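Local coordinates for protein phosphonate monoester hydrolase (Ruegeria pomeroyi, PDB 4UPK) that belongs to the sulfatase family within the alkaline phosphatase superfamily of hydrolases, at residues 34-39 / 339-344; 118-123 / 402-407; 125-130 / 157-162; 395-400 / 413-418. All blocks are in the same frame, centred on the assembly; numbering follows the deposited sequence.

Contact 1. Residues 34-39 / 339-344; sequences SNVLFI and DTLIVV
L37 bonds at both ends to strand 340-344: its N donates to L341 O (2.8 Å) and its O accepts from V343 N. I39 N reaches V343 O, L341 N donates to N35 O, and N35 N makes a weak bond to D339 O. The amide of N35 adds a side-chain rung: ND2 donates to T340 OG1 (3.1 Å), which lies in the amide plane, 4° out of it. T340 OG1, set beside its backbone N by chi1 -58°, faces ND2. The same hydroxyl is bonded to Q336 O, while N35 OD1 accepts from W233 N, so the asparagine uses both ends of its amide. The two strands run parallel, 12° apart, in the central mixed sheet of the alkaline phosphatase-like fold. On one face F38 and V343 cross, with F38 CD1 3.9 Å from V343 CB and V343 O at the ring edge; V36 CG1 meets L341 CD2 beside them at 4.3 Å. Helix 394-402 covers this face. N35 and T340 begin the other face, which L37, I342, I39 and V344 continue; helix 303-333 packs there on L37 and I342. Apolar residues, branched or aromatic, suit these buried positions between sheet and helices. Strand 234-239 flanks strand 35-39, and H236 stacks on the ring of F38.

Contact 2. Residues 118-123 / 402-407; sequences MRKAGY and VGQEIP
V402 approaches the ring of Y123 obliquely: its CG1 is 4.1 Å from Y123 CE1 and 3.9 Å from Y123 OH. The same ring has M118 CE over the centre of one face, 3.6 Å above the plane, and M118 O and A121 CB at its edge. V402 CG1 also lies 3.9 Å from M118 CE, while V402 CG2 touches M118 SD at 3.8 Å, so the valine fork packs against methionine and tyrosine together. The bends of M118 at chi2 and chi3 (-68° and -83°) fold the terminal methyl back over the ring and leave SD against V402, a shape the flexible unbranched chain takes easily. Both segments contain a Schellman motif: G122 after helix 114-120 and G403 after helix 394-402 take positive phi, a conformation suited to glycine, and the contact therefore joins two helix C-termini. Beyond the turn, the Q404 amide lies against the end of the first helix. Its NE2 is 3.6 Å from K120 CB, the two side chains crossing at about a right angle, and its OE1 is 3.5 Å from A121 CB; the nearby A121 N is too poorly angled for a bond. Small A121 lets the glutamine come close. K120 extends away to a salt bridge with E117, and Y123 OH bonds to S34 O. R119 and K120 O reach D144 and N143 of the second subunit.

Contact 3. Residues 125-130 / 157-162; sequences PLLFGY and FHEVTE
F157 leads the second segment across P125, its CD1 3.8 Å from P125 CB, and also touches L127 CB. H158 N then donates to P125 O (2.7 Å), an acceptor that suits proline, which has no N-H to give, and H158 O takes L127 N. The imidazole NE2 is bonded to E159 OE1 of the second subunit, and E159 OE1 returns the same bond to H158 there. E159 runs extended beyond CG, with OE2 in a salt bridge to R164; a water, modelled unusually close to both, appears to link E159 OE2 and G129 O. These parallel strands, 125-127 and 158-162, belong to the central mixed sheet, and a beta bulge between L127 and F128 shifts their register by one residue. At the bulge V160 N and T161 N both bond to L127 O, at 2.9 and 3.3 Å. V160 packs on F128 there: its CB lies 3.6 Å above one face of the ring, offset toward the rim. With V160 CG2 beside the backbone N, that methyl turns to L126 CB at 3.8 Å. T161 O then accepts from G129 N (3.0 Å), where backbone angles call for glycine, and T161 OG1 comes obliquely to the F128 ring. Helix 213-224 covers F128, V160 and T161. E162 turns its carboxylate to S168 N, Y169 N and R164 N.

Contact 4. Residues 395-400 / 413-418; sequences MPTILD and RSLRPF
Three hydrogen bonds, one of them part of a salt bridge, join D400 and T397 to segment 413-418. In the salt bridge R416 NH1 bonds to D400 OD1 at 3.1 Å, with the oxygen near the guanidinium plane while the nitrogen sits above the carboxylate, 61° out of its plane. The two flat groups are turned 66° apart, so this is a single-point rather than a two-pronged bridge. The extended arginine chain also lies along the acid, its CD 3.5 Å from D400 OD2. That second oxygen accepts from S414 OG at 2.7 Å through its anti lone pair. With CG anti to the D400 backbone N (chi1 -179°), both oxygens face the segment. S414 OG in turn accepts from R416 N, a cap on the turn into the short, weakly bonded helix 416-419; a short hydroxyl can give and take at once. Among bonds to backbone, L415 N donates to T397 OG1 at 2.8 Å, and the threonine hydroxyl is also bonded to D393 O, one turn back. Apart from the bonds, P396 CG rests 3.7 Å from R413 C, and L415 CB lies close to T397 OG1. R413 points its guanidinium to D426. The contact ties helix 394-402 to the start of helix 416-419; on helix 394-402, I398 packs on V36 and F38 of strand 35-41 and on M118 of helix 114-120, while L415 packs on L372 and I374 of strand 372-375.

In the fold
Contacts 1 and 3 lie in the same mixed sheet, their centres about 15 Å apart, and strand 234-239 stands between their paired strands. Contacts 2 and 4 share helix 394-402, contact 2 at its C-terminal end and contact 4 along its body, with centres about 12 Å apart; Q404 N and L399 O link them. Contact 1 touches both, by a hydrogen bond and packing to contact 2 and by packing against contact 4. Along the chain, contact 3 falls inside the span of contacts 1 and 2, which cross one another, and contact 4 crosses contact 2 but follows contact 1. Distant parts of the sequence thus meet around one sheet-and-helix layer, and contacts 2 and 3 also face the second subunit.

Contact 1. Residues 34-39 / 339-344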
loop_
_atom_site.group_PDB
_atom_site.type_symbol
_atom_site.label_atom_id
_atom_site.label_comp_id
_atom_site.label_asym_id
_atom_site.label_seq_id
_atom_site.Cartn_x
_atom_site.Cartn_y
_atom_site.Cartn_z
ATOM N N SER A 34 6.762 -29.757 13.884
ATOM C CA SER A 34 5.343 -29.432 13.723
ATOM C C SER A 34 5.041 -29.252 12.236
ATOM O O SER A 34 5.270 -28.177 11.674
ATOM C CB SER A 34 4.972 -28.174 14.506
ATOM O OG SER A 34 5.267 -28.282 15.890
ATOM N N ASN A 35 4.555 -30.315 11.592
ATOM C CA ASN A 35 4.225 -30.261 10.170
ATOM C C ASN A 35 2.741 -30.142 9.985
ATOM O O ASN A 35 1.968 -30.556 10.855
ATOM C CB ASN A 35 4.707 -31.512 9.435
ATOM C CG ASN A 35 6.184 -31.805 9.510
ATOM O OD1 ASN A 35 7.039 -30.944 9.259
ATOM N ND2 ASN A 35 6.506 -33.062 9.802
ATOM N N VAL A 36 2.334 -29.571 8.839
ATOM C CA VAL A 36 0.934 -29.490 8.453
ATOM C C VAL A 36 0.758 -30.071 7.045
ATOM O O VAL A 36 1.363 -29.590 6.089
ATOM C CB VAL A 36 0.272 -28.087 8.637
ATOM C CG1 VAL A 36 -1.217 -28.133 8.266
ATOM C CG2 VAL A 36 0.444 -27.578 10.071
ATOM N N LEU A 37 -0.043 -31.132 6.940
ATOM C CA LEU A 37 -0.363 -31.768 5.669
ATOM C C LEU A 37 -1.847 -31.583 5.441
ATOM O O LEU A 37 -2.674 -32.217 6.101
ATOM C CB LEU A 37 0.053 -33.259 5.597
ATOM C CG LEU A 37 -0.339 -34.020 4.287
ATOM C CD1 LEU A 37 0.316 -33.407 3.047
ATOM C CD2 LEU A 37 -0.020 -35.474 4.380
ATOM N N PHE A 38 -2.174 -30.685 4.513
ATOM C CA PHE A 38 -3.539 -30.329 4.174
ATOM C C PHE A 38 -3.894 -30.838 2.777
ATOM O O PHE A 38 -3.446 -30.271 1.768
ATOM C CB PHE A 38 -3.717 -28.803 4.308
ATOM C CG PHE A 38 -5.122 -28.248 4.242
ATOM C CD1 PHE A 38 -6.232 -29.096 4.268
ATOM C CD2 PHE A 38 -5.339 -26.877 4.208
ATOM C CE1 PHE A 38 -7.527 -28.581 4.212
ATOM C CE2 PHE A 38 -6.633 -26.364 4.148
ATOM C CZ PHE A 38 -7.719 -27.221 4.171
ATOM N N ILE A 39 -4.679 -31.950 2.728
ATOM C CA ILE A 39 -5.128 -32.539 1.460
ATOM C C ILE A 39 -6.598 -32.209 1.251
ATOM O O ILE A 39 -7.414 -32.439 2.150
ATOM C CB ILE A 39 -4.875 -34.084 1.282
ATOM C CG1 ILE A 39 -3.421 -34.472 1.550
ATOM C CG2 ILE A 39 -5.346 -34.590 -0.138
ATOM C CD1 ILE A 39 -3.200 -36.011 1.594
ATOM N N ASP A 339 4.255 -36.796 14.179
ATOM C CA ASP A 339 4.527 -35.364 14.416
ATOM C C ASP A 339 3.847 -34.404 13.385
ATOM O O ASP A 339 4.274 -33.242 13.257
ATOM C CB ASP A 339 6.060 -35.118 14.410
ATOM C CG ASP A 339 6.852 -35.660 15.592
ATOM O OD1 ASP A 339 6.224 -36.096 16.595
ATOM O OD2 ASP A 339 8.097 -35.605 15.541
ATOM N N THR A 340 2.809 -34.889 12.651
ATOM C CA THR A 340 2.122 -34.109 11.607
ATOM C C THR A 340 0.613 -33.965 11.831
ATOM O O THR A 340 -0.087 -34.951 12.087
ATOM C CB THR A 340 2.433 -34.714 10.213
ATOM O OG1 THR A 340 3.843 -34.716 10.034
ATOM C CG2 THR A 340 1.775 -33.956 9.030
ATOM N N LEU A 341 0.112 -32.730 11.659
ATOM C CA LEU A 341 -1.309 -32.454 11.662
ATOM C C LEU A 341 -1.757 -32.768 10.230
ATOM O O LEU A 341 -1.335 -32.089 9.275
ATOM C CB LEU A 341 -1.626 -30.978 12.029
ATOM C CG LEU A 341 -3.077 -30.514 11.841
ATOM C CD1 LEU A 341 -4.043 -31.261 12.778
ATOM C CD2 LEU A 341 -3.205 -29.037 12.018
ATOM N N ILE A 342 -2.551 -33.839 10.080
ATOM C CA ILE A 342 -3.074 -34.282 8.793
ATOM C C ILE A 342 -4.526 -33.877 8.699
ATOM O O ILE A 342 -5.319 -34.209 9.586
ATOM C CB ILE A 342 -2.842 -35.802 8.496
ATOM C CG1 ILE A 342 -1.326 -36.169 8.560
ATOM C CG2 ILE A 342 -3.460 -36.199 7.134
ATOM C CD1 ILE A 342 -0.997 -37.689 8.549
ATOM N N VAL A 343 -4.860 -33.111 7.654
ATOM C CA VAL A 343 -6.226 -32.671 7.405
ATOM C C VAL A 343 -6.622 -33.169 6.013
ATOM O O VAL A 343 -6.009 -32.795 5.007
ATOM C CB VAL A 343 -6.484 -31.141 7.561
ATOM C CG1 VAL A 343 -7.975 -30.832 7.419
ATOM C CG2 VAL A 343 -5.948 -30.589 8.878
ATOM N N VAL A 344 -7.635 -34.042 5.970
ATOM C CA VAL A 344 -8.148 -34.579 4.714
ATOM C C VAL A 344 -9.632 -34.238 4.634
ATOM O O VAL A 344 -10.400 -34.552 5.551
ATOM C CB VAL A 344 -7.853 -36.087 4.461
ATOM C CG1 VAL A 344 -8.319 -36.514 3.061
ATOM C CG2 VAL A 344 -6.368 -36.394 4.631
#

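Contact 2. Residues 118-123 / 402-407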
loop_
_atom_site.group_PDB
_atom_site.type_symbol
_atom_site.label_atom_id
_atom_site.label_comp_id
_atom_site.label_asym_id
_atom_site.label_seq_id
_atom_site.Cartn_x
_atom_site.Cartn_y
_atom_site.Cartn_z
ATOM N N MET A 118 0.038 -18.554 8.274
ATOM C CA MET A 118 1.088 -19.560 8.469
ATOM C C MET A 118 2.473 -18.967 8.220
ATOM O O MET A 118 3.424 -19.400 8.864
ATOM C CB MET A 118 0.868 -20.818 7.607
ATOM C CG MET A 118 -0.249 -21.735 8.131
ATOM S SD MET A 118 0.117 -22.570 9.696
ATOM C CE MET A 118 1.071 -23.956 9.124
ATOM N N ARG A 119 2.586 -17.956 7.326
ATOM C CA ARG A 119 3.839 -17.243 7.048
ATOM C C ARG A 119 4.313 -16.453 8.273
ATOM O O ARG A 119 5.528 -16.341 8.508
ATOM C CB ARG A 119 3.697 -16.317 5.837
ATOM C CG ARG A 119 3.791 -17.058 4.513
ATOM C CD ARG A 119 4.192 -16.108 3.417
ATOM N NE ARG A 119 4.381 -16.806 2.151
ATOM C CZ ARG A 119 5.412 -16.624 1.333
ATOM N NH1 ARG A 119 6.389 -15.782 1.659
ATOM N NH2 ARG A 119 5.482 -17.290 0.191
ATOM N N LYS A 120 3.339 -15.933 9.063
ATOM C CA LYS A 120 3.579 -15.232 10.333
ATOM C C LYS A 120 4.145 -16.205 11.387
ATOM O O LYS A 120 4.944 -15.800 12.227
ATOM C CB LYS A 120 2.300 -14.554 10.852
ATOM C CG LYS A 120 1.769 -13.433 9.958
ATOM C CD LYS A 120 0.508 -12.829 10.546
ATOM C CE LYS A 120 -0.071 -11.764 9.651
ATOM N NZ LYS A 120 -1.413 -11.307 10.109
ATOM N N ALA A 121 3.773 -17.499 11.291
ATOM C CA ALA A 121 4.243 -18.594 12.144
ATOM C C ALA A 121 5.612 -19.177 11.662
ATOM O O ALA A 121 6.157 -20.083 12.305
ATOM C CB ALA A 121 3.181 -19.690 12.223
ATOM N N GLY A 122 6.152 -18.628 10.561
ATOM C CA GLY A 122 7.450 -18.997 10.003
ATOM C C GLY A 122 7.428 -20.097 8.961
ATOM O O GLY A 122 8.483 -20.588 8.551
ATOM N N TYR A 123 6.233 -20.491 8.516
ATOM C CA TYR A 123 6.048 -21.534 7.511
ATOM C C TYR A 123 6.054 -20.999 6.087
ATOM O O TYR A 123 5.535 -19.909 5.823
ATOM C CB TYR A 123 4.719 -22.260 7.731
ATOM C CG TYR A 123 4.687 -23.178 8.933
ATOM C CD1 TYR A 123 4.286 -22.713 10.179
ATOM C CD2 TYR A 123 4.990 -24.531 8.810
ATOM C CE1 TYR A 123 4.229 -23.562 11.288
ATOM C CE2 TYR A 123 4.951 -25.386 9.912
ATOM C CZ TYR A 123 4.571 -24.894 11.149
ATOM O OH TYR A 123 4.493 -25.742 12.219
ATOM N N VAL A 402 -0.713 -24.910 15.490
ATOM C CA VAL A 402 0.646 -24.376 15.326
ATOM C C VAL A 402 0.962 -23.282 16.378
ATOM O O VAL A 402 2.131 -22.899 16.554
ATOM C CB VAL A 402 0.988 -23.927 13.867
ATOM C CG1 VAL A 402 0.732 -25.041 12.865
ATOM C CG2 VAL A 402 0.231 -22.661 13.460
ATOM N N GLY A 403 -0.083 -22.785 17.047
ATOM C CA GLY A 403 0.025 -21.751 18.069
ATOM C C GLY A 403 0.093 -20.347 17.506
ATOM O O GLY A 403 0.742 -19.480 18.093
ATOM N N GLN A 404 -0.566 -20.118 16.358
ATOM C CA GLN A 404 -0.616 -18.827 15.671
ATOM C C GLN A 404 -1.983 -18.190 15.896
ATOM O O GLN A 404 -2.999 -18.888 15.820
ATOM C CB GLN A 404 -0.333 -19.013 14.163
ATOM C CG GLN A 404 -0.286 -17.729 13.341
ATOM C CD GLN A 404 0.752 -16.718 13.807
ATOM O OE1 GLN A 404 1.894 -17.056 14.155
ATOM N NE2 GLN A 404 0.385 -15.437 13.785
ATOM N N GLU A 405 -2.000 -16.870 16.178
ATOM C CA GLU A 405 -3.197 -16.068 16.422
ATOM C C GLU A 405 -4.186 -16.215 15.275
ATOM O O GLU A 405 -3.799 -16.129 14.103
ATOM C CB GLU A 405 -2.819 -14.585 16.592
ATOM C CG GLU A 405 -3.948 -13.712 17.118
ATOM C CD GLU A 405 -3.662 -12.228 17.251
ATOM O OE1 GLU A 405 -2.475 -11.828 17.220
ATOM O OE2 GLU A 405 -4.638 -11.460 17.406
ATOM N N ILE A 406 -5.460 -16.474 15.618
ATOM C CA ILE A 406 -6.506 -16.578 14.613
ATOM C C ILE A 406 -7.073 -15.153 14.441
ATOM O O ILE A 406 -7.533 -14.564 15.425
ATOM C CB ILE A 406 -7.624 -17.618 14.951
ATOM C CG1 ILE A 406 -7.051 -19.022 15.297
ATOM C CG2 ILE A 406 -8.658 -17.688 13.814
ATOM C CD1 ILE A 406 -7.983 -19.904 16.126
ATOM N N PRO A 407 -7.066 -14.590 13.206
ATOM C CA PRO A 407 -7.682 -13.267 13.003
ATOM C C PRO A 407 -9.187 -13.271 13.348
ATOM O O PRO A 407 -9.851 -14.308 13.206
ATOM C CB PRO A 407 -7.478 -13.019 11.492
ATOM C CG PRO A 407 -6.425 -13.924 11.081
ATOM C CD PRO A 407 -6.555 -15.133 11.933
#

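Contact 3. Residues 125-130 / 157-162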
loop_
_atom_site.group_PDB
_atom_site.type_symbol
_atom_site.label_atom_id
_atom_site.label_comp_id
_atom_site.label_asym_id
_atom_site.label_seq_id
_atom_site.Cartn_x
_atom_site.Cartn_y
_atom_site.Cartn_z
ATOM N N PRO A 125 4.218 -21.877 2.902
ATOM C CA PRO A 125 3.119 -22.744 2.448
ATOM C C PRO A 125 3.394 -23.319 1.058
ATOM O O PRO A 125 3.409 -22.591 0.066
ATOM C CB PRO A 125 1.883 -21.823 2.506
ATOM C CG PRO A 125 2.337 -20.579 3.203
ATOM C CD PRO A 125 3.793 -20.469 2.923
ATOM N N LEU A 126 3.659 -24.623 0.991
ATOM C CA LEU A 126 3.978 -25.287 -0.279
ATOM C C LEU A 126 2.714 -25.747 -0.972
ATOM O O LEU A 126 1.908 -26.464 -0.366
ATOM C CB LEU A 126 4.939 -26.459 -0.054
ATOM C CG LEU A 126 6.218 -26.143 0.747
ATOM C CD1 LEU A 126 6.881 -27.405 1.229
ATOM C CD2 LEU A 126 7.177 -25.276 -0.043
ATOM N N LEU A 127 2.525 -25.319 -2.234
ATOM C CA LEU A 127 1.356 -25.692 -3.017
ATOM C C LEU A 127 1.611 -26.713 -4.099
ATOM O O LEU A 127 2.408 -26.491 -5.012
ATOM C CB LEU A 127 0.609 -24.456 -3.577
ATOM C CG LEU A 127 -0.636 -24.698 -4.440
ATOM C CD1 LEU A 127 -1.819 -25.222 -3.587
ATOM C CD2 LEU A 127 -1.040 -23.416 -5.155
ATOM N N PHE A 128 0.873 -27.829 -4.014
ATOM C CA PHE A 128 0.894 -28.905 -5.004
ATOM C C PHE A 128 -0.512 -28.986 -5.561
ATOM O O PHE A 128 -1.383 -29.619 -4.952
ATOM C CB PHE A 128 1.320 -30.224 -4.362
ATOM C CG PHE A 128 2.749 -30.222 -3.910
ATOM C CD1 PHE A 128 3.766 -30.619 -4.772
ATOM C CD2 PHE A 128 3.084 -29.844 -2.614
ATOM C CE1 PHE A 128 5.095 -30.622 -4.352
ATOM C CE2 PHE A 128 4.411 -29.847 -2.190
ATOM C CZ PHE A 128 5.410 -30.242 -3.064
ATOM N N GLY A 129 -0.737 -28.242 -6.642
ATOM C CA GLY A 129 -2.040 -28.161 -7.270
ATOM C C GLY A 129 -2.552 -26.780 -7.605
ATOM O O GLY A 129 -1.977 -26.102 -8.451
ATOM N N TYR A 130 -3.696 -26.397 -7.018
ATOM C CA TYR A 130 -4.432 -25.139 -7.284
ATOM C C TYR A 130 -5.184 -24.629 -6.053
ATOM O O TYR A 130 -5.469 -25.412 -5.155
ATOM C CB TYR A 130 -5.461 -25.367 -8.415
ATOM C CG TYR A 130 -6.439 -26.485 -8.103
ATOM C CD1 TYR A 130 -6.095 -27.818 -8.310
ATOM C CD2 TYR A 130 -7.711 -26.209 -7.590
ATOM C CE1 TYR A 130 -6.992 -28.849 -8.039
ATOM C CE2 TYR A 130 -8.596 -27.234 -7.277
ATOM C CZ TYR A 130 -8.224 -28.558 -7.496
ATOM O OH TYR A 130 -9.051 -29.605 -7.188
ATOM N N PHE A 157 0.800 -18.428 -0.808
ATOM C CA PHE A 157 1.151 -19.786 -1.221
ATOM C C PHE A 157 2.342 -19.792 -2.140
ATOM O O PHE A 157 2.431 -18.980 -3.066
ATOM C CB PHE A 157 -0.035 -20.527 -1.869
ATOM C CG PHE A 157 -0.993 -21.180 -0.900
ATOM C CD1 PHE A 157 -0.673 -22.387 -0.284
ATOM C CD2 PHE A 157 -2.213 -20.591 -0.600
ATOM C CE1 PHE A 157 -1.552 -22.988 0.631
ATOM C CE2 PHE A 157 -3.096 -21.192 0.310
ATOM C CZ PHE A 157 -2.761 -22.392 0.915
ATOM N N HIS A 158 3.275 -20.708 -1.868
ATOM C CA HIS A 158 4.457 -20.872 -2.675
ATOM C C HIS A 158 4.203 -22.119 -3.514
ATOM O O HIS A 158 4.115 -23.237 -2.997
ATOM C CB HIS A 158 5.732 -20.969 -1.834
ATOM C CG HIS A 158 6.975 -20.787 -2.649
ATOM N ND1 HIS A 158 7.599 -19.552 -2.745
ATOM C CD2 HIS A 158 7.665 -21.686 -3.390
ATOM C CE1 HIS A 158 8.652 -19.739 -3.526
ATOM N NE2 HIS A 158 8.741 -21.012 -3.931
ATOM N N GLU A 159 3.989 -21.898 -4.812
ATOM C CA GLU A 159 3.675 -22.963 -5.742
ATOM C C GLU A 159 4.907 -23.788 -6.108
ATOM O O GLU A 159 5.872 -23.246 -6.633
ATOM C CB GLU A 159 2.996 -22.380 -6.981
ATOM C CG GLU A 159 2.301 -23.408 -7.837
ATOM C CD GLU A 159 1.781 -22.793 -9.112
ATOM O OE1 GLU A 159 2.614 -22.419 -9.965
ATOM O OE2 GLU A 159 0.542 -22.690 -9.267
ATOM N N VAL A 160 4.861 -25.095 -5.799
ATOM C CA VAL A 160 5.896 -26.076 -6.114
ATOM C C VAL A 160 5.544 -26.742 -7.470
ATOM O O VAL A 160 6.399 -26.816 -8.354
ATOM C CB VAL A 160 6.112 -27.106 -4.972
ATOM C CG1 VAL A 160 7.383 -27.915 -5.216
ATOM C CG2 VAL A 160 6.180 -26.415 -3.610
ATOM N N THR A 161 4.276 -27.186 -7.631
ATOM C CA THR A 161 3.742 -27.791 -8.841
ATOM C C THR A 161 2.406 -27.149 -9.153
ATOM O O THR A 161 1.492 -27.193 -8.320
ATOM C CB THR A 161 3.600 -29.310 -8.694
ATOM O OG1 THR A 161 4.858 -29.867 -8.337
ATOM C CG2 THR A 161 3.065 -29.997 -9.999
ATOM N N GLU A 162 2.290 -26.583 -10.374
ATOM C CA GLU A 162 1.066 -25.995 -10.901
ATOM C C GLU A 162 0.225 -27.143 -11.462
ATOM O O GLU A 162 0.687 -27.899 -12.321
ATOM C CB GLU A 162 1.386 -24.959 -12.007
ATOM C CG GLU A 162 0.160 -24.365 -12.704
ATOM C CD GLU A 162 -0.341 -25.117 -13.925
ATOM O OE1 GLU A 162 0.464 -25.331 -14.860
ATOM O OE2 GLU A 162 -1.533 -25.504 -13.945
HETATM O O HOH W 1 -1.788 -23.639 -9.010
#

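Contact 4. Residues 395-400 / 413-418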
loop_
_atom_site.group_PDB
_atom_site.type_symbol
_atom_site.label_atom_id
_atom_site.label_comp_id
_atom_site.label_asym_id
_atom_site.label_seq_id
_atom_site.Cartn_x
_atom_site.Cartn_y
_atom_site.Cartn_z
ATOM N N MET A 395 -9.236 -23.712 8.716
ATOM C CA MET A 395 -8.200 -22.690 8.909
ATOM C C MET A 395 -7.950 -22.430 10.425
ATOM O O MET A 395 -6.797 -22.546 10.840
ATOM C CB MET A 395 -8.506 -21.378 8.119
ATOM C CG MET A 395 -7.875 -20.134 8.730
ATOM S SD MET A 395 -7.889 -18.753 7.607
ATOM C CE MET A 395 -6.810 -17.611 8.439
ATOM N N PRO A 396 -8.985 -22.134 11.271
ATOM C CA PRO A 396 -8.713 -21.901 12.701
ATOM C C PRO A 396 -8.165 -23.112 13.456
ATOM O O PRO A 396 -7.423 -22.924 14.418
ATOM C CB PRO A 396 -10.063 -21.411 13.250
ATOM C CG PRO A 396 -11.065 -21.955 12.320
ATOM C CD PRO A 396 -10.420 -21.923 10.970
ATOM N N THR A 397 -8.472 -24.345 13.005
ATOM C CA THR A 397 -7.950 -25.572 13.611
ATOM C C THR A 397 -6.411 -25.643 13.433
ATOM O O THR A 397 -5.687 -25.922 14.394
ATOM C CB THR A 397 -8.663 -26.788 13.038
ATOM O OG1 THR A 397 -10.072 -26.641 13.201
ATOM C CG2 THR A 397 -8.206 -28.100 13.682
ATOM N N ILE A 398 -5.932 -25.369 12.202
ATOM C CA ILE A 398 -4.518 -25.405 11.833
ATOM C C ILE A 398 -3.749 -24.366 12.618
ATOM O O ILE A 398 -2.767 -24.724 13.268
ATOM C CB ILE A 398 -4.300 -25.284 10.282
ATOM C CG1 ILE A 398 -4.990 -26.447 9.513
ATOM C CG2 ILE A 398 -2.802 -25.200 9.935
ATOM C CD1 ILE A 398 -5.391 -26.101 8.053
ATOM N N LEU A 399 -4.219 -23.088 12.598
ATOM C CA LEU A 399 -3.585 -21.976 13.320
ATOM C C LEU A 399 -3.477 -22.235 14.812
ATOM O O LEU A 399 -2.419 -21.994 15.398
ATOM C CB LEU A 399 -4.283 -20.622 13.041
ATOM C CG LEU A 399 -4.240 -20.112 11.581
ATOM C CD1 LEU A 399 -4.954 -18.781 11.466
ATOM C CD2 LEU A 399 -2.785 -20.033 11.029
ATOM N N ASP A 400 -4.565 -22.745 15.422
ATOM C CA ASP A 400 -4.619 -23.097 16.836
ATOM C C ASP A 400 -3.510 -24.116 17.135
ATOM O O ASP A 400 -2.665 -23.861 17.995
ATOM C CB ASP A 400 -6.017 -23.658 17.171
ATOM C CG ASP A 400 -6.283 -24.071 18.606
ATOM O OD1 ASP A 400 -5.385 -23.884 19.458
ATOM O OD2 ASP A 400 -7.395 -24.586 18.879
ATOM N N ARG A 413 -14.592 -21.815 13.702
ATOM C CA ARG A 413 -14.101 -22.118 15.035
ATOM C C ARG A 413 -13.243 -23.385 15.006
ATOM O O ARG A 413 -13.559 -24.341 14.294
ATOM C CB ARG A 413 -15.275 -22.283 16.014
ATOM C CG ARG A 413 -16.021 -20.979 16.303
ATOM C CD ARG A 413 -17.170 -21.165 17.276
ATOM N NE ARG A 413 -16.734 -21.663 18.584
ATOM C CZ ARG A 413 -17.565 -22.030 19.556
ATOM N NH1 ARG A 413 -18.876 -21.930 19.389
ATOM N NH2 ARG A 413 -17.093 -22.506 20.695
ATOM N N SER A 414 -12.154 -23.377 15.779
ATOM C CA SER A 414 -11.224 -24.499 15.898
ATOM C C SER A 414 -11.926 -25.806 16.294
ATOM O O SER A 414 -12.744 -25.831 17.221
ATOM C CB SER A 414 -10.127 -24.167 16.903
ATOM O OG SER A 414 -9.189 -25.223 17.026
ATOM N N LEU A 415 -11.586 -26.889 15.582
ATOM C CA LEU A 415 -12.106 -28.229 15.825
ATOM C C LEU A 415 -11.239 -28.991 16.819
ATOM O O LEU A 415 -11.522 -30.159 17.100
ATOM C CB LEU A 415 -12.195 -29.012 14.507
ATOM C CG LEU A 415 -13.165 -28.492 13.455
ATOM C CD1 LEU A 415 -13.130 -29.373 12.230
ATOM C CD2 LEU A 415 -14.583 -28.395 13.992
ATOM N N ARG A 416 -10.182 -28.337 17.348
ATOM C CA ARG A 416 -9.246 -28.918 18.305
ATOM C C ARG A 416 -9.903 -29.586 19.525
ATOM O O ARG A 416 -9.516 -30.724 19.793
ATOM C CB ARG A 416 -8.134 -27.935 18.691
ATOM C CG ARG A 416 -6.806 -28.615 18.941
ATOM C CD ARG A 416 -5.747 -27.606 19.256
ATOM N NE ARG A 416 -4.562 -28.239 19.822
ATOM C CZ ARG A 416 -3.487 -27.573 20.224
ATOM N NH1 ARG A 416 -3.436 -26.248 20.110
ATOM N NH2 ARG A 416 -2.448 -28.222 20.733
ATOM N N PRO A 417 -10.925 -29.002 20.228
ATOM C CA PRO A 417 -11.561 -29.738 21.362
ATOM C C PRO A 417 -12.064 -31.154 21.020
ATOM O O PRO A 417 -11.894 -32.070 21.826
ATOM C CB PRO A 417 -12.725 -28.819 21.782
ATOM C CG PRO A 417 -12.295 -27.472 21.358
ATOM C CD PRO A 417 -11.539 -27.662 20.072
ATOM N N PHE A 418 -12.640 -31.331 19.814
ATOM C CA PHE A 418 -13.130 -32.603 19.257
ATOM C C PHE A 418 -12.056 -33.680 19.071
ATOM O O PHE A 418 -12.392 -34.868 19.087
ATOM C CB PHE A 418 -13.809 -32.364 17.892
ATOM C CG PHE A 418 -15.044 -31.498 17.946
ATOM C CD1 PHE A 418 -16.266 -32.024 18.362
ATOM C CD2 PHE A 418 -15.000 -30.174 17.536
ATOM C CE1 PHE A 418 -17.419 -31.241 18.360
ATOM C CE2 PHE A 418 -16.150 -29.395 17.534
ATOM C CZ PHE A 418 -17.350 -29.926 17.962
#